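PDB 7A9J: Cfl from Pectobacterium brasiliense, which is a coronafacic acid ligase of the ATP-dependent AMP-binding family, which probably activates carboxylic acids as adenylates before they are coupled. Local coordinates for residues T39-K42 against N47-F50; L244-A249 against Y254-L259. The protein carries 1 engineered substitution. One frame throughout, in Å; residues are numbered along the deposited sequence.

Interaction 1. Residues T39-K42 against N47-F50; sequences TAVK and NISF
The carbonyl oxygen of Ile48 is gripped by two successive amides of the facing strand, a textbook way for a hairpin to absorb an extra residue. Ala40 N approaches Ile48 O to 2.8 Å and Val41 N to 3.3 Å, both in the carbonyl plane; the longer bond is the straighter, at 167°. Two residues thus face one, which defines a classic beta bulge in this antiparallel hairpin. Beyond it, Ile48 N returns a bond to Val41 O at 2.9 Å, and regular pairing resumes.

At the bulge the methyl group of Ala40 sits over the centre of the Phe50 ring, a CH-pi contact with CB 3.6 Å from the ring centroid and 8° off its normal. Val41 and Ile48 lie side by side: Ile48 CG2, between its own backbone N and carbonyl carbon, meets Val41 CB at 3.6 Å, and both side chains pack on Leu53 and Phe83. A water bridges Thr39 OG1 to Asn47 OD1, and Ser49 OG caps Asn52 N as helix 50-66 begins. With two amides donating to it, Ile48 O has its acceptor capacity well used, which implies that the bulge is held by backbone chemistry while apolar contacts fix the side chains.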
loop_
_atom_site.group_PDB
_atom_site.type_symbol
_atom_site.label_atom_id
_atom_site.label_comp_id
_atom_site.label_asym_id
_atom_site.label_seq_id
_atom_site.Cartn_x
_atom_site.Cartn_y
_atom_site.Cartn_z
ATOM N N THR A 39 -5.746 -8.775 -23.674
ATOM C CA THR A 39 -6.184 -7.604 -22.919
ATOM C C THR A 39 -5.105 -7.202 -21.918
ATOM O O THR A 39 -4.678 -8.015 -21.100
ATOM C CB THR A 39 -7.475 -7.923 -22.186
ATOM O OG1 THR A 39 -8.457 -8.235 -23.183
ATOM C CG2 THR A 39 -7.956 -6.761 -21.357
ATOM N N ALA A 40 -4.688 -5.941 -21.973
ATOM C CA ALA A 40 -3.749 -5.426 -20.980
ATOM C C ALA A 40 -4.473 -4.778 -19.796
ATOM O O ALA A 40 -4.058 -4.969 -18.639
ATOM C CB ALA A 40 -2.798 -4.411 -21.606
ATOM N N VAL A 41 -5.501 -3.967 -20.024
ATOM C CA VAL A 41 -6.190 -3.201 -18.981
ATOM C C VAL A 41 -7.676 -3.290 -19.259
ATOM O O VAL A 41 -8.104 -3.253 -20.421
ATOM C CB VAL A 41 -5.770 -1.708 -18.929
ATOM C CG1 VAL A 41 -6.129 -1.084 -17.526
ATOM C CG2 VAL A 41 -4.290 -1.596 -19.166
ATOM N N LYS A 42 -8.461 -3.411 -18.212
ATOM C CA LYS A 42 -9.903 -3.399 -18.364
ATOM C C LYS A 42 -10.529 -2.623 -17.223
ATOM O O LYS A 42 -9.930 -2.411 -16.165
ATOM C CB LYS A 42 -10.471 -4.807 -18.518
ATOM C CG LYS A 42 -10.520 -5.640 -17.305
ATOM C CD LYS A 42 -10.384 -7.130 -17.689
ATOM C CE LYS A 42 -10.767 -8.040 -16.523
ATOM N NZ LYS A 42 -10.915 -9.455 -16.972
ATOM N N ASN A 47 -11.947 -1.829 -22.348
ATOM C CA ASN A 47 -10.742 -2.621 -22.299
ATOM C C ASN A 47 -9.789 -2.137 -23.378
ATOM O O ASN A 47 -10.184 -1.493 -24.372
ATOM C CB ASN A 47 -11.048 -4.096 -22.481
ATOM C CG ASN A 47 -11.532 -4.396 -23.904
ATOM O OD1 ASN A 47 -10.729 -4.729 -24.772
ATOM N ND2 ASN A 47 -12.819 -4.192 -24.156
ATOM N N ILE A 48 -8.540 -2.506 -23.202
ATOM C CA ILE A 48 -7.526 -2.156 -24.183
ATOM C C ILE A 48 -6.536 -3.308 -24.263
ATOM O O ILE A 48 -6.114 -3.849 -23.233
ATOM C CB ILE A 48 -6.863 -0.804 -23.836
ATOM C CG1 ILE A 48 -5.940 -0.322 -24.985
ATOM C CG2 ILE A 48 -6.095 -0.848 -22.456
ATOM C CD1 ILE A 48 -5.500 1.086 -24.819
ATOM N N SER A 49 -6.187 -3.709 -25.492
ATOM C CA SER A 49 -5.195 -4.759 -25.654
ATOM C C SER A 49 -3.793 -4.250 -25.358
ATOM O O SER A 49 -3.514 -3.048 -25.399
ATOM C CB SER A 49 -5.236 -5.317 -27.104
ATOM O OG SER A 49 -4.846 -4.283 -28.021
ATOM N N PHE A 50 -2.870 -5.197 -25.187
ATOM C CA PHE A 50 -1.455 -4.804 -25.070
ATOM C C PHE A 50 -0.989 -3.969 -26.276
ATOM O O PHE A 50 -0.333 -2.919 -26.113
ATOM C CB PHE A 50 -0.577 -6.048 -24.941
ATOM C CG PHE A 50 -0.468 -6.565 -23.530
ATOM C CD1 PHE A 50 0.473 -5.996 -22.679
ATOM C CD2 PHE A 50 -1.292 -7.601 -23.049
ATOM C CE1 PHE A 50 0.636 -6.429 -21.319
ATOM C CE2 PHE A 50 -1.132 -8.036 -21.670
ATOM C CZ PHE A 50 -0.171 -7.457 -20.861
HETATM O O HOH W 1 -8.413 -6.252 -25.054
#

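Interaction 2. Residues L244-A249 against Y254-L259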
loop_
_atom_site.group_PDB
_atom_site.type_symbol
_atom_site.label_atom_id
_atom_site.label_comp_id
_atom_site.label_asym_id
_atom_site.label_seq_id
_atom_site.Cartn_x
_atom_site.Cartn_y
_atom_site.Cartn_z
ATOM N N LEU A 244 3.715 0.067 -9.015
ATOM C CA LEU A 244 4.572 -1.086 -9.117
ATOM C C LEU A 244 3.771 -2.332 -9.422
ATOM O O LEU A 244 4.243 -3.182 -10.191
ATOM C CB LEU A 244 5.346 -1.265 -7.813
ATOM C CG LEU A 244 6.339 -0.143 -7.483
ATOM C CD1 LEU A 244 7.049 -0.515 -6.111
ATOM C CD2 LEU A 244 7.414 0.013 -8.527
ATOM N N ILE A 245 2.621 -2.497 -8.771
ATOM C CA ILE A 245 1.774 -3.663 -9.046
ATOM C C ILE A 245 1.374 -3.674 -10.507
ATOM O O ILE A 245 1.411 -4.716 -11.149
ATOM C CB ILE A 245 0.501 -3.643 -8.192
ATOM C CG1 ILE A 245 0.872 -4.008 -6.741
ATOM C CG2 ILE A 245 -0.523 -4.642 -8.711
ATOM C CD1 ILE A 245 -0.284 -3.650 -5.760
ATOM N N THR A 246 1.013 -2.512 -11.020
ATOM C CA THR A 246 0.544 -2.437 -12.410
ATOM C C THR A 246 1.677 -2.781 -13.395
ATOM O O THR A 246 1.487 -3.569 -14.329
ATOM C CB THR A 246 -0.037 -1.038 -12.638
ATOM O OG1 THR A 246 -1.124 -0.829 -11.739
ATOM C CG2 THR A 246 -0.548 -0.884 -14.173
ATOM N N PHE A 247 2.867 -2.196 -13.224
ATOM C CA PHE A 247 3.981 -2.540 -14.077
ATOM C C PHE A 247 4.295 -4.029 -13.972
ATOM O O PHE A 247 4.545 -4.698 -14.981
ATOM C CB PHE A 247 5.270 -1.776 -13.724
ATOM C CG PHE A 247 5.199 -0.286 -13.942
ATOM C CD1 PHE A 247 4.481 0.280 -15.035
ATOM C CD2 PHE A 247 5.968 0.542 -13.171
ATOM C CE1 PHE A 247 4.485 1.662 -15.204
ATOM C CE2 PHE A 247 5.953 1.922 -13.341
ATOM C CZ PHE A 247 5.260 2.489 -14.389
ATOM N N ALA A 248 4.296 -4.553 -12.743
ATOM C CA ALA A 248 4.695 -5.943 -12.562
ATOM C C ALA A 248 3.682 -6.887 -13.177
ATOM O O ALA A 248 4.084 -7.868 -13.813
ATOM C CB ALA A 248 4.850 -6.257 -11.038
ATOM N N ALA A 249 2.380 -6.599 -13.016
ATOM C CA ALA A 249 1.353 -7.461 -13.588
ATOM C C ALA A 249 1.448 -7.482 -15.115
ATOM O O ALA A 249 1.425 -8.534 -15.730
ATOM C CB ALA A 249 -0.065 -6.982 -13.233
ATOM N N TYR A 254 -0.278 -10.401 -17.259
ATOM C CA TYR A 254 -1.623 -10.380 -16.709
ATOM C C TYR A 254 -2.350 -9.126 -17.147
ATOM O O TYR A 254 -1.721 -8.121 -17.494
ATOM C CB TYR A 254 -1.538 -10.382 -15.177
ATOM C CG TYR A 254 -0.754 -11.525 -14.558
ATOM C CD1 TYR A 254 -0.631 -12.735 -15.219
ATOM C CD2 TYR A 254 -0.183 -11.374 -13.264
ATOM C CE1 TYR A 254 0.081 -13.794 -14.639
ATOM C CE2 TYR A 254 0.555 -12.417 -12.675
ATOM C CZ TYR A 254 0.641 -13.624 -13.369
ATOM O OH TYR A 254 1.340 -14.683 -12.830
ATOM N N SER A 255 -3.690 -9.175 -17.152
ATOM C CA SER A 255 -4.410 -7.929 -17.343
ATOM C C SER A 255 -4.559 -7.246 -15.999
ATOM O O SER A 255 -4.445 -7.871 -14.944
ATOM C CB SER A 255 -5.791 -8.119 -17.977
ATOM O OG SER A 255 -6.608 -8.900 -17.128
ATOM N N VAL A 256 -4.805 -5.945 -16.047
ATOM C CA VAL A 256 -5.015 -5.140 -14.851
ATOM C C VAL A 256 -6.435 -4.595 -14.920
ATOM O O VAL A 256 -6.849 -4.016 -15.937
ATOM C CB VAL A 256 -3.996 -3.989 -14.749
ATOM C CG1 VAL A 256 -4.345 -3.024 -13.573
ATOM C CG2 VAL A 256 -2.569 -4.539 -14.632
ATOM N N LEU A 257 -7.173 -4.772 -13.844
ATOM C CA LEU A 257 -8.531 -4.257 -13.697
ATOM C C LEU A 257 -8.468 -2.937 -12.974
ATOM O O LEU A 257 -7.920 -2.880 -11.868
ATOM C CB LEU A 257 -9.398 -5.240 -12.906
ATOM C CG LEU A 257 -10.792 -4.733 -12.502
ATOM C CD1 LEU A 257 -11.718 -4.508 -13.745
ATOM C CD2 LEU A 257 -11.406 -5.811 -11.523
ATOM N N LEU A 258 -8.998 -1.878 -13.603
ATOM C CA LEU A 258 -9.076 -0.564 -12.981
ATOM C C LEU A 258 -10.497 -0.230 -12.557
ATOM O O LEU A 258 -11.438 -0.322 -13.345
ATOM C CB LEU A 258 -8.564 0.531 -13.920
ATOM C CG LEU A 258 -7.073 0.411 -14.243
ATOM C CD1 LEU A 258 -6.703 1.640 -15.146
ATOM C CD2 LEU A 258 -6.183 0.438 -12.996
ATOM N N LEU A 259 -10.641 0.181 -11.284
ATOM C CA LEU A 259 -11.930 0.590 -10.739
ATOM C C LEU A 259 -11.966 2.072 -10.374
ATOM O O LEU A 259 -10.997 2.626 -9.850
ATOM C CB LEU A 259 -12.214 -0.220 -9.471
ATOM C CG LEU A 259 -12.176 -1.733 -9.676
ATOM C CD1 LEU A 259 -12.510 -2.425 -8.315
ATOM C CD2 LEU A 259 -13.188 -2.120 -10.773
#
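Tyr254 and Ala249 meet where helix 240-251 gives way to strand 255-257, and the one hydrogen bond between the two segments lies at this turn. Tyr254 N donates to Ala249 O at 3.0 Å. The donor is tilted 35° from the carbonyl plane, and the bond is bent to 148° at the hydrogen.

The tyrosine side chain can be followed outward from this point. Its CB rests 3.5 Å from Ala249 O and, on the apolar side, 4.2 Å from Ala249 CB. CG stands beside the tyrosine's own backbone N (chi1 -56°), the very atom that bonds to Ala249 O, and this torsion keeps the root of the ring near that oxygen: CG lies 3.9 Å and CD2 4.1 Å from Ala249 O, in an oblique approach. The outer ring atoms make no further contact with the helix segment; the side chain as a whole also touches Ile217, Pro219 and Ile231.

One strand position further on from Ser255, Val256 points back at the helix. Its CG2 branch does the touching, 3.8 Å from Ala249 CB and 4.2 Å from Thr246 CG2, so one methyl bridges residues on successive turns. The hydroxyl of Thr246 is engaged with the helix itself, bonding to Ser242 O. The helix packs small residues against the strand in this way, and helix 240-251 connects the neighbouring parallel strands 230-233 and 255-257: the arrangement is that of a beta-alpha-beta crossover, here within the AMP-binding domain.

Interactions 1 and 2, with centres about 10 Å apart, meet through neighbouring parallel strands of one sheet. Strand 39-42 is paired with 47-49 along one edge and with 255-257 along the other, where Lys42 N lies 2.9 Å from Val256 O and Lys42 O lies 2.8 Å from Leu258 N, both probable hydrogen bonds. Val41 CG1 also packs 3.4 Å from Val256 O. The hairpin thereby extends the sheet beyond the crossover strand. The helix of interaction 2 reaches the ligand through Leu244, which touches the bound 6-ethyl-1-oxidanylidene-indene-4-carboxylic acid but not segment 254-259; at the contact itself the side chain of Thr246 is about 11 Å from the ligand.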